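Local coordinates for replication protein (Sphinx1.76-related DNA, PDB 6H24), which probably initiates plasmid-type DNA replication, this chain being the N-terminal winged-helix (WH1) domain of the longer protein, at residues R23-A32 / L45-F56; K6-Y15 / A116-Q127. One frame throughout, in Å; residues are numbered along the deposited sequence. Where two conformers were deposited one is given.

Contact 1: residues R23-A32 / L45-F56; sequences RLILLAIIEA and LTVHASSYINQF
A first torsion that sets CG opposite the carbonyl carbon (chi1 -72°), followed by an extended chain out to NE, lays R23 along one face of the F56 ring. CD of R23 stands almost on the ring normal, 3.7 Å from the F56 centroid, in a CH-pi contact, and NE of R23 comes within 3.3 Å of F56 CD1. The guanidinium plane is tilted 26° from the ring, and NE lies over the face toward its rim, while NH1 shares water 1 with Y52 OH, the arginine side of that bridge being weak. One turn on, L27 enters helix 49-56 as a knob among S51, Y52, Q55 and F56. Its CD1 reaches Y52 CB at 3.6 Å, and CD2 slides past Q55 to the edge of the F56 ring.

Strand 45-48 runs across helix 23-32. V47 places CG1 against L27 CB and CG2 3.6 Å from A28 N, where it covers the helix backbone; L45 CD2 meets A32 CB. Water 2 donates to both A28 O and T46 O, bridging helix and strand.

E31, modelled in two conformers, extends beyond CG in the one given and reaches H48 at the N-cap position. There H48 N bonds to E31 OE1 (3.2 Å, 151°), on the syn side of the carboxylate, and S51 OG adds a weak bond to the same oxygen. The 2.5 Å between H48 ND1 and E31 OE2 is too short to be read literally.

Strand 45-48 pairs with strand 108-113, and Y52 also packs on helix 60-75, as expected of the helix-strand-helix opening of a winged helix. An apolar middle centred on L27 and V47 therefore lies between two polar ends: at one an arginine lies on an aromatic face, at the other a carboxylate takes the N-H of the N-cap residue, which in this conformer is likely to favour a negatively charged E31.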
loop_
_atom_site.group_PDB
_atom_site.type_symbol
_atom_site.label_atom_id
_atom_site.label_comp_id
_atom_site.label_asym_id
_atom_site.label_seq_id
_atom_site.Cartn_x
_atom_site.Cartn_y
_atom_site.Cartn_z
ATOM N N ARG A 23 -10.180 13.405 -9.342
ATOM C CA ARG A 23 -9.828 14.755 -8.930
ATOM C C ARG A 23 -8.970 14.746 -7.673
ATOM O O ARG A 23 -8.076 15.589 -7.526
ATOM C CB ARG A 23 -11.101 15.575 -8.734
ATOM C CG ARG A 23 -11.764 15.915 -10.060
ATOM C CD ARG A 23 -13.094 16.587 -9.860
ATOM N NE ARG A 23 -13.630 17.126 -11.104
ATOM C CZ ARG A 23 -14.851 17.638 -11.220
ATOM N NH1 ARG A 23 -15.658 17.653 -10.170
ATOM N NH2 ARG A 23 -15.267 18.116 -12.384
ATOM N N LEU A 24 -9.219 13.811 -6.755
ATOM C CA LEU A 24 -8.335 13.664 -5.602
ATOM C C LEU A 24 -6.894 13.468 -6.065
ATOM O O LEU A 24 -5.964 14.106 -5.553
ATOM C CB LEU A 24 -8.797 12.493 -4.740
ATOM C CG LEU A 24 -7.852 12.041 -3.627
ATOM C CD1 LEU A 24 -7.721 13.097 -2.554
ATOM C CD2 LEU A 24 -8.363 10.742 -3.023
ATOM N N ILE A 25 -6.692 12.571 -7.033
ATOM C CA ILE A 25 -5.346 12.300 -7.537
ATOM C C ILE A 25 -4.771 13.532 -8.227
ATOM O O ILE A 25 -3.615 13.911 -7.988
ATOM C CB ILE A 25 -5.365 11.074 -8.469
ATOM C CG1 ILE A 25 -5.610 9.805 -7.652
ATOM C CG2 ILE A 25 -4.060 10.960 -9.258
ATOM C CD1 ILE A 25 -5.900 8.584 -8.504
ATOM N N LEU A 26 -5.561 14.170 -9.099
ATOM C CA LEU A 26 -5.085 15.366 -9.791
ATOM C C LEU A 26 -4.697 16.449 -8.791
ATOM O O LEU A 26 -3.670 17.122 -8.953
ATOM C CB LEU A 26 -6.154 15.886 -10.761
ATOM N N LEU A 27 -5.511 16.639 -7.750
ATOM C CA LEU A 27 -5.222 17.676 -6.769
ATOM C C LEU A 27 -3.945 17.370 -5.998
ATOM O O LEU A 27 -3.172 18.283 -5.688
ATOM C CB LEU A 27 -6.400 17.823 -5.805
ATOM C CG LEU A 27 -7.682 18.407 -6.394
ATOM C CD1 LEU A 27 -8.826 18.162 -5.416
ATOM C CD2 LEU A 27 -7.532 19.887 -6.701
ATOM N N ALA A 28 -3.727 16.102 -5.632
ATOM C CA ALA A 28 -2.491 15.743 -4.945
ATOM C C ALA A 28 -1.284 16.105 -5.802
ATOM O O ALA A 28 -0.278 16.610 -5.289
ATOM C CB ALA A 28 -2.489 14.254 -4.592
ATOM N N ILE A 29 -1.373 15.839 -7.105
ATOM C CA ILE A 29 -0.284 16.168 -8.029
ATOM C C ILE A 29 -0.062 17.674 -8.083
ATOM O O ILE A 29 1.073 18.157 -7.997
ATOM C CB ILE A 29 -0.586 15.604 -9.431
ATOM C CG1 ILE A 29 -0.582 14.078 -9.417
ATOM C CG2 ILE A 29 0.408 16.141 -10.456
ATOM C CD1 ILE A 29 -1.259 13.459 -10.614
ATOM N N ILE A 30 -1.144 18.432 -8.244
ATOM C CA ILE A 30 -1.048 19.885 -8.362
ATOM C C ILE A 30 -0.489 20.497 -7.083
ATOM O O ILE A 30 0.430 21.325 -7.119
ATOM C CB ILE A 30 -2.428 20.473 -8.708
ATOM C CG1 ILE A 30 -2.809 20.097 -10.139
ATOM C CG2 ILE A 30 -2.439 21.989 -8.511
ATOM C CD1 ILE A 30 -4.245 20.416 -10.484
ATOM N N GLU A 31 -1.048 20.116 -5.927
ATOM C CA GLU A 31 -0.586 20.704 -4.673
ATOM C C GLU A 31 0.862 20.327 -4.377
ATOM O O GLU A 31 1.604 21.133 -3.799
ATOM C CB GLU A 31 -1.495 20.278 -3.521
ATOM C CG GLU A 31 -1.243 21.047 -2.234
ATOM C CD GLU A 31 -2.413 20.983 -1.265
ATOM O OE1 GLU A 31 -3.574 20.859 -1.714
ATOM O OE2 GLU A 31 -2.172 21.060 -0.044
ATOM N N ALA A 32 1.289 19.126 -4.771
ATOM C CA ALA A 32 2.677 18.736 -4.559
ATOM C C ALA A 32 3.607 19.684 -5.299
ATOM O O ALA A 32 4.521 20.273 -4.712
ATOM C CB ALA A 32 2.899 17.296 -5.025
ATOM N N LEU A 45 1.150 13.079 0.654
ATOM C CA LEU A 45 0.761 14.231 -0.145
ATOM C C LEU A 45 -0.524 14.800 0.436
ATOM O O LEU A 45 -1.485 14.061 0.653
ATOM C CB LEU A 45 0.549 13.819 -1.597
ATOM C CG LEU A 45 1.776 13.241 -2.292
ATOM C CD1 LEU A 45 1.402 12.659 -3.631
ATOM C CD2 LEU A 45 2.805 14.336 -2.459
ATOM N N THR A 46 -0.534 16.101 0.699
ATOM C CA THR A 46 -1.699 16.763 1.265
ATOM C C THR A 46 -2.612 17.277 0.156
ATOM O O THR A 46 -2.144 17.743 -0.887
ATOM C CB THR A 46 -1.271 17.914 2.179
ATOM O OG1 THR A 46 -0.497 17.397 3.272
ATOM C CG2 THR A 46 -2.483 18.664 2.729
ATOM N N VAL A 47 -3.920 17.160 0.386
ATOM C CA VAL A 47 -4.946 17.763 -0.460
ATOM C C VAL A 47 -5.881 18.570 0.428
ATOM O O VAL A 47 -6.408 18.051 1.420
ATOM C CB VAL A 47 -5.746 16.719 -1.261
ATOM C CG1 VAL A 47 -6.880 17.395 -2.035
ATOM C CG2 VAL A 47 -4.836 15.953 -2.205
ATOM N N HIS A 48 -6.067 19.840 0.087
ATOM C CA HIS A 48 -6.966 20.730 0.801
ATOM C C HIS A 48 -8.323 20.777 0.119
ATOM O O HIS A 48 -8.408 20.887 -1.107
ATOM C CB HIS A 48 -6.397 22.151 0.872
ATOM C CG HIS A 48 -5.224 22.296 1.788
ATOM N ND1 HIS A 48 -3.972 21.806 1.489
ATOM C CD2 HIS A 48 -5.114 22.900 2.995
ATOM C CE1 HIS A 48 -3.144 22.089 2.480
ATOM N NE2 HIS A 48 -3.813 22.748 3.407
ATOM N N ALA A 49 -9.392 20.706 0.915
ATOM C CA ALA A 49 -10.716 20.947 0.353
ATOM C C ALA A 49 -10.779 22.314 -0.323
ATOM O O ALA A 49 -11.489 22.481 -1.320
ATOM C CB ALA A 49 -11.793 20.839 1.435
ATOM N N SER A 50 -10.037 23.295 0.200
ATOM C CA SER A 50 -10.011 24.617 -0.413
ATOM C C SER A 50 -9.473 24.553 -1.837
ATOM O O SER A 50 -9.957 25.270 -2.719
ATOM C CB SER A 50 -9.162 25.569 0.431
ATOM O OG SER A 50 -7.866 25.033 0.655
ATOM N N SER A 51 -8.483 23.692 -2.087
ATOM C CA SER A 51 -7.965 23.536 -3.445
ATOM C C SER A 51 -8.999 22.868 -4.345
ATOM O O SER A 51 -9.157 23.248 -5.509
ATOM C CB SER A 51 -6.668 22.731 -3.433
ATOM O OG SER A 51 -5.699 23.324 -2.588
ATOM N N TYR A 52 -9.707 21.863 -3.819
ATOM C CA TYR A 52 -10.787 21.229 -4.574
ATOM C C TYR A 52 -11.811 22.269 -4.986
ATOM O O TYR A 52 -12.224 22.325 -6.154
ATOM C CB TYR A 52 -11.383 20.101 -3.712
ATOM C CG TYR A 52 -12.472 19.237 -4.327
ATOM C CD1 TYR A 52 -12.477 18.919 -5.679
ATOM C CD2 TYR A 52 -13.436 18.646 -3.520
ATOM C CE1 TYR A 52 -13.467 18.101 -6.220
ATOM C CE2 TYR A 52 -14.417 17.825 -4.047
ATOM C CZ TYR A 52 -14.427 17.554 -5.395
ATOM O OH TYR A 52 -15.415 16.733 -5.902
ATOM N N ILE A 53 -12.176 23.143 -4.052
ATOM C CA ILE A 53 -13.097 24.236 -4.344
ATOM C C ILE A 53 -12.507 25.161 -5.405
ATOM O O ILE A 53 -13.178 25.520 -6.380
ATOM C CB ILE A 53 -13.418 25.000 -3.047
ATOM C CG1 ILE A 53 -14.249 24.123 -2.112
ATOM C CG2 ILE A 53 -14.134 26.306 -3.351
ATOM C CD1 ILE A 53 -14.252 24.605 -0.683
ATOM N N ASN A 54 -11.235 25.549 -5.241
ATOM C CA ASN A 54 -10.632 26.511 -6.160
ATOM C C ASN A 54 -10.414 25.918 -7.544
ATOM O O ASN A 54 -10.495 26.639 -8.547
ATOM C CB ASN A 54 -9.296 27.018 -5.613
ATOM C CG ASN A 54 -9.458 27.980 -4.454
ATOM O OD1 ASN A 54 -10.522 28.567 -4.261
ATOM N ND2 ASN A 54 -8.394 28.156 -3.680
ATOM N N GLN A 55 -10.123 24.619 -7.625
ATOM C CA GLN A 55 -9.797 24.024 -8.915
ATOM C C GLN A 55 -11.046 23.628 -9.694
ATOM O O GLN A 55 -11.067 23.743 -10.924
ATOM C CB GLN A 55 -8.892 22.807 -8.716
ATOM C CG GLN A 55 -7.423 23.147 -8.484
ATOM C CD GLN A 55 -6.691 23.495 -9.771
ATOM O OE1 GLN A 55 -7.051 23.027 -10.851
ATOM N NE2 GLN A 55 -5.654 24.318 -9.657
ATOM N N PHE A 56 -12.099 23.167 -9.014
ATOM C CA PHE A 56 -13.235 22.570 -9.705
ATOM C C PHE A 56 -14.566 23.244 -9.426
ATOM O O PHE A 56 -15.583 22.821 -9.990
ATOM C CB PHE A 56 -13.297 21.076 -9.370
ATOM C CG PHE A 56 -12.144 20.314 -9.935
ATOM C CD1 PHE A 56 -12.100 20.019 -11.287
ATOM C CD2 PHE A 56 -11.065 19.971 -9.146
ATOM C CE1 PHE A 56 -11.027 19.343 -11.828
ATOM C CE2 PHE A 56 -9.987 19.297 -9.681
ATOM C CZ PHE A 56 -9.967 18.988 -11.026
HETATM O O HOH W 1 -15.903 15.711 -8.372
HETATM O O HOH W 2 -0.004 17.159 -2.467
#

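Contact 2: residues K6-Y15 / A116-Q127; sequences KDNALMNASY and AVVPLITRLEEQ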
loop_
_atom_site.group_PDB
_atom_site.type_symbol
_atom_site.label_atom_id
_atom_site.label_comp_id
_atom_site.label_asym_id
_atom_site.label_seq_id
_atom_site.Cartn_x
_atom_site.Cartn_y
_atom_site.Cartn_z
ATOM N N LYS A 6 2.257 -2.476 -17.718
ATOM C CA LYS A 6 1.737 -1.880 -16.488
ATOM C C LYS A 6 0.919 -0.631 -16.803
ATOM O O LYS A 6 -0.156 -0.426 -16.232
ATOM C CB LYS A 6 2.872 -1.589 -15.503
ATOM C CG LYS A 6 2.369 -1.080 -14.143
ATOM C CD LYS A 6 3.480 -0.848 -13.107
ATOM C CE LYS A 6 4.540 0.146 -13.515
ATOM N NZ LYS A 6 5.433 0.395 -12.347
ATOM N N ASP A 7 1.428 0.221 -17.700
ATOM C CA ASP A 7 0.699 1.413 -18.126
ATOM C C ASP A 7 -0.689 1.028 -18.624
ATOM O O ASP A 7 -1.701 1.596 -18.196
ATOM C CB ASP A 7 1.522 2.112 -19.220
ATOM C CG ASP A 7 0.955 3.463 -19.667
ATOM O OD1 ASP A 7 -0.277 3.625 -19.760
ATOM O OD2 ASP A 7 1.772 4.366 -19.979
ATOM N N ASN A 8 -0.755 0.007 -19.483
ATOM C CA ASN A 8 -2.034 -0.452 -20.011
ATOM C C ASN A 8 -2.958 -0.914 -18.895
ATOM O O ASN A 8 -4.149 -0.583 -18.879
ATOM C CB ASN A 8 -1.813 -1.598 -20.996
ATOM C CG ASN A 8 -1.249 -1.134 -22.316
ATOM O OD1 ASN A 8 -1.267 0.056 -22.632
ATOM N ND2 ASN A 8 -0.756 -2.078 -23.106
ATOM N N ALA A 9 -2.433 -1.722 -17.971
ATOM C CA ALA A 9 -3.266 -2.239 -16.889
ATOM C C ALA A 9 -3.788 -1.106 -16.016
ATOM O O ALA A 9 -4.960 -1.108 -15.616
ATOM C CB ALA A 9 -2.480 -3.248 -16.053
ATOM N N LEU A 10 -2.929 -0.138 -15.693
ATOM C CA LEU A 10 -3.352 0.968 -14.840
ATOM C C LEU A 10 -4.380 1.846 -15.547
ATOM O O LEU A 10 -5.363 2.281 -14.932
ATOM C CB LEU A 10 -2.140 1.792 -14.414
ATOM C CG LEU A 10 -2.446 2.925 -13.435
ATOM C CD1 LEU A 10 -2.970 2.327 -12.135
ATOM C CD2 LEU A 10 -1.229 3.789 -13.171
ATOM N N MET A 11 -4.170 2.134 -16.836
ATOM C CA MET A 11 -5.115 2.979 -17.556
ATOM C C MET A 11 -6.477 2.305 -17.678
ATOM O O MET A 11 -7.517 2.957 -17.522
ATOM C CB MET A 11 -4.567 3.322 -18.943
ATOM C CG MET A 11 -3.302 4.176 -18.956
ATOM S SD MET A 11 -3.417 5.699 -17.983
ATOM C CE MET A 11 -2.289 5.318 -16.642
ATOM N N ASN A 12 -6.498 0.997 -17.944
ATOM C CA ASN A 12 -7.771 0.292 -17.999
ATOM C C ASN A 12 -8.451 0.315 -16.636
ATOM O O ASN A 12 -9.672 0.486 -16.542
ATOM C CB ASN A 12 -7.560 -1.143 -18.478
ATOM C CG ASN A 12 -7.517 -1.249 -19.991
ATOM O OD1 ASN A 12 -8.457 -0.856 -20.679
ATOM N ND2 ASN A 12 -6.425 -1.794 -20.515
ATOM N N ALA A 13 -7.675 0.143 -15.564
ATOM C CA ALA A 13 -8.245 0.214 -14.222
ATOM C C ALA A 13 -8.723 1.622 -13.887
ATOM O O ALA A 13 -9.671 1.790 -13.109
ATOM C CB ALA A 13 -7.212 -0.261 -13.197
ATOM N N SER A 14 -8.097 2.642 -14.473
ATOM C CA SER A 14 -8.460 4.024 -14.167
ATOM C C SER A 14 -9.908 4.338 -14.521
ATOM O O SER A 14 -10.514 5.220 -13.902
ATOM C CB SER A 14 -7.506 4.976 -14.897
ATOM O OG SER A 14 -7.851 5.136 -16.263
ATOM N N TYR A 15 -10.482 3.641 -15.508
ATOM C CA TYR A 15 -11.872 3.875 -15.879
ATOM C C TYR A 15 -12.838 3.580 -14.739
ATOM O O TYR A 15 -13.985 4.037 -14.786
ATOM C CB TYR A 15 -12.273 3.017 -17.080
ATOM C CG TYR A 15 -11.518 3.274 -18.367
ATOM C CD1 TYR A 15 -11.003 4.529 -18.670
ATOM C CD2 TYR A 15 -11.339 2.254 -19.292
ATOM C CE1 TYR A 15 -10.323 4.755 -19.860
ATOM C CE2 TYR A 15 -10.663 2.468 -20.476
ATOM C CZ TYR A 15 -10.156 3.717 -20.757
ATOM O OH TYR A 15 -9.485 3.917 -21.944
ATOM N N ALA A 116 4.133 0.998 -7.402
ATOM C CA ALA A 116 3.914 0.689 -8.811
ATOM C C ALA A 116 3.300 1.862 -9.564
ATOM O O ALA A 116 3.497 1.989 -10.786
ATOM C CB ALA A 116 3.002 -0.530 -8.942
ATOM N N VAL A 117 2.554 2.712 -8.865
ATOM C CA VAL A 117 1.852 3.825 -9.491
ATOM C C VAL A 117 2.749 5.050 -9.639
ATOM O O VAL A 117 2.605 5.807 -10.608
ATOM C CB VAL A 117 0.594 4.137 -8.660
ATOM C CG1 VAL A 117 -0.093 5.386 -9.171
ATOM C CG2 VAL A 117 -0.360 2.939 -8.693
ATOM N N VAL A 118 3.685 5.236 -8.708
ATOM C CA VAL A 118 4.519 6.439 -8.703
ATOM C C VAL A 118 5.102 6.761 -10.082
ATOM O O VAL A 118 5.037 7.928 -10.498
ATOM C CB VAL A 118 5.596 6.323 -7.620
ATOM C CG1 VAL A 118 6.624 7.420 -7.774
ATOM C CG2 VAL A 118 4.987 6.370 -6.219
ATOM N N PRO A 119 5.696 5.815 -10.820
ATOM C CA PRO A 119 6.314 6.177 -12.111
ATOM C C PRO A 119 5.311 6.533 -13.189
ATOM O O PRO A 119 5.708 7.092 -14.218
ATOM C CB PRO A 119 7.106 4.924 -12.507
ATOM C CG PRO A 119 6.577 3.821 -11.658
ATOM C CD PRO A 119 5.962 4.415 -10.435
ATOM N N LEU A 120 4.032 6.237 -12.983
ATOM C CA LEU A 120 2.985 6.536 -13.951
ATOM C C LEU A 120 2.120 7.721 -13.536
ATOM O O LEU A 120 1.056 7.929 -14.122
ATOM C CB LEU A 120 2.111 5.299 -14.164
ATOM C CG LEU A 120 2.805 4.161 -14.914
ATOM C CD1 LEU A 120 2.056 2.843 -14.756
ATOM C CD2 LEU A 120 2.960 4.512 -16.385
ATOM N N ILE A 121 2.553 8.515 -12.554
ATOM C CA ILE A 121 1.722 9.619 -12.080
ATOM C C ILE A 121 1.487 10.642 -13.194
ATOM O O ILE A 121 0.387 11.190 -13.313
ATOM C CB ILE A 121 2.348 10.267 -10.835
ATOM C CG1 ILE A 121 2.073 9.408 -9.598
ATOM C CG2 ILE A 121 1.763 11.650 -10.600
ATOM C CD1 ILE A 121 0.635 9.495 -9.102
ATOM N N THR A 122 2.498 10.916 -14.024
ATOM C CA THR A 122 2.278 11.878 -15.099
ATOM C C THR A 122 1.288 11.340 -16.123
ATOM O O THR A 122 0.521 12.117 -16.709
ATOM C CB THR A 122 3.591 12.277 -15.770
ATOM O OG1 THR A 122 4.414 12.939 -14.808
ATOM C CG2 THR A 122 3.315 13.237 -16.921
ATOM N N ARG A 123 1.287 10.024 -16.355
ATOM C CA ARG A 123 0.284 9.433 -17.235
ATOM C C ARG A 123 -1.113 9.579 -16.641
ATOM O O ARG A 123 -2.082 9.839 -17.366
ATOM C CB ARG A 123 0.603 7.961 -17.484
ATOM C CG ARG A 123 1.851 7.734 -18.325
ATOM C CD ARG A 123 1.582 7.995 -19.805
ATOM N NE ARG A 123 0.611 7.053 -20.359
ATOM C CZ ARG A 123 -0.648 7.350 -20.682
ATOM N NH1 ARG A 123 -1.124 8.578 -20.523
ATOM N NH2 ARG A 123 -1.434 6.404 -21.174
ATOM N N LEU A 124 -1.240 9.414 -15.321
ATOM C CA LEU A 124 -2.537 9.624 -14.686
ATOM C C LEU A 124 -2.969 11.082 -14.781
ATOM O O LEU A 124 -4.153 11.367 -14.974
ATOM C CB LEU A 124 -2.509 9.183 -13.225
ATOM C CG LEU A 124 -2.393 7.680 -12.972
ATOM C CD1 LEU A 124 -2.234 7.405 -11.476
ATOM C CD2 LEU A 124 -3.594 6.932 -13.534
ATOM N N GLU A 125 -2.035 12.021 -14.602
ATOM C CA GLU A 125 -2.391 13.430 -14.758
ATOM C C GLU A 125 -2.966 13.673 -16.150
ATOM O O GLU A 125 -3.949 14.408 -16.300
ATOM C CB GLU A 125 -1.186 14.324 -14.453
ATOM C CG GLU A 125 -1.486 15.826 -14.566
ATOM C CD GLU A 125 -0.324 16.725 -14.147
ATOM O OE1 GLU A 125 0.830 16.250 -14.059
ATOM O OE2 GLU A 125 -0.573 17.934 -13.925
ATOM N N GLU A 126 -2.368 13.058 -17.180
ATOM C CA GLU A 126 -2.874 13.183 -18.545
ATOM C C GLU A 126 -4.245 12.534 -18.676
ATOM O O GLU A 126 -5.177 13.123 -19.239
ATOM C CB GLU A 126 -1.897 12.532 -19.532
ATOM C CG GLU A 126 -0.528 13.192 -19.591
ATOM C CD GLU A 126 0.498 12.380 -20.371
ATOM O OE1 GLU A 126 0.133 11.342 -20.966
ATOM O OE2 GLU A 126 1.680 12.785 -20.385
ATOM N N GLN A 127 -4.386 11.324 -18.132
ATOM C CA GLN A 127 -5.630 10.573 -18.236
ATOM C C GLN A 127 -6.795 11.334 -17.620
ATOM O O GLN A 127 -7.920 11.292 -18.133
ATOM C CB GLN A 127 -5.447 9.221 -17.534
ATOM C CG GLN A 127 -6.592 8.247 -17.700
ATOM C CD GLN A 127 -6.528 7.501 -19.012
ATOM O OE1 GLN A 127 -5.876 7.944 -19.963
ATOM N NE2 GLN A 127 -7.201 6.355 -19.075
#
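M11 lays its thioether over one face of the R123 guanidinium, SD 3.8 Å from R123 NH2, and bends at chi2 and chi3 to push CE against L124 CD2 at 3.7 Å. The same sulfur also touches Q127 CD. At the guanidinium edge, D7 takes R123 NE on the syn lone pair of OD2 (3.0 Å, 155°), with a weaker bond from NH2 to OD1; NH1 forms a salt bridge with E126 OE1, though its hydrogen-bond geometry is weak, completing a network. A leucine in place of R123 would probably leave D7 and E126 without their shared positive partner and M11 SD without the flat group beneath it.

Deeper in, L10 CD2 packs on L120 CD1 (3.8 Å) and L124 CD2, and W96 adds to this core. At one end, K6 NZ donates to A116 O in the carbonyl plane (3.0 Å); at the other, Q127 NE2 donates to S14 OG (3.1 Å).

Helices 6-14 and 121-127 pack with axes 11.0 Å apart at 37°, running roughly the same way. Leucines lie inside and a salt-bridge network toward the surface, a plain helix-helix packing that brings the first and last helices of the WH1 domain together.

Along the chain the order is 6-15, 23-32, 45-56, 116-127, so both segments of contact 1 fall between those of contact 2. Helices 2-14 and 19-34, one in each contact, follow each other directly. The two centres are 18 Å apart, on opposite sides of the chain's centre. Contact 1 joins helix 19-34 to an outer strand of the three-stranded sheet and to helix 49-56, whereas contact 2 returns the chain's last helix to its first, beside strand 78-85. Helix 19-34, part of the winged-helix core, carries contact 1 on one side; on another, I29 CD1 packs 3.5 Å from I121 CG2 of contact 2, joining the two contacts within one WH1 domain.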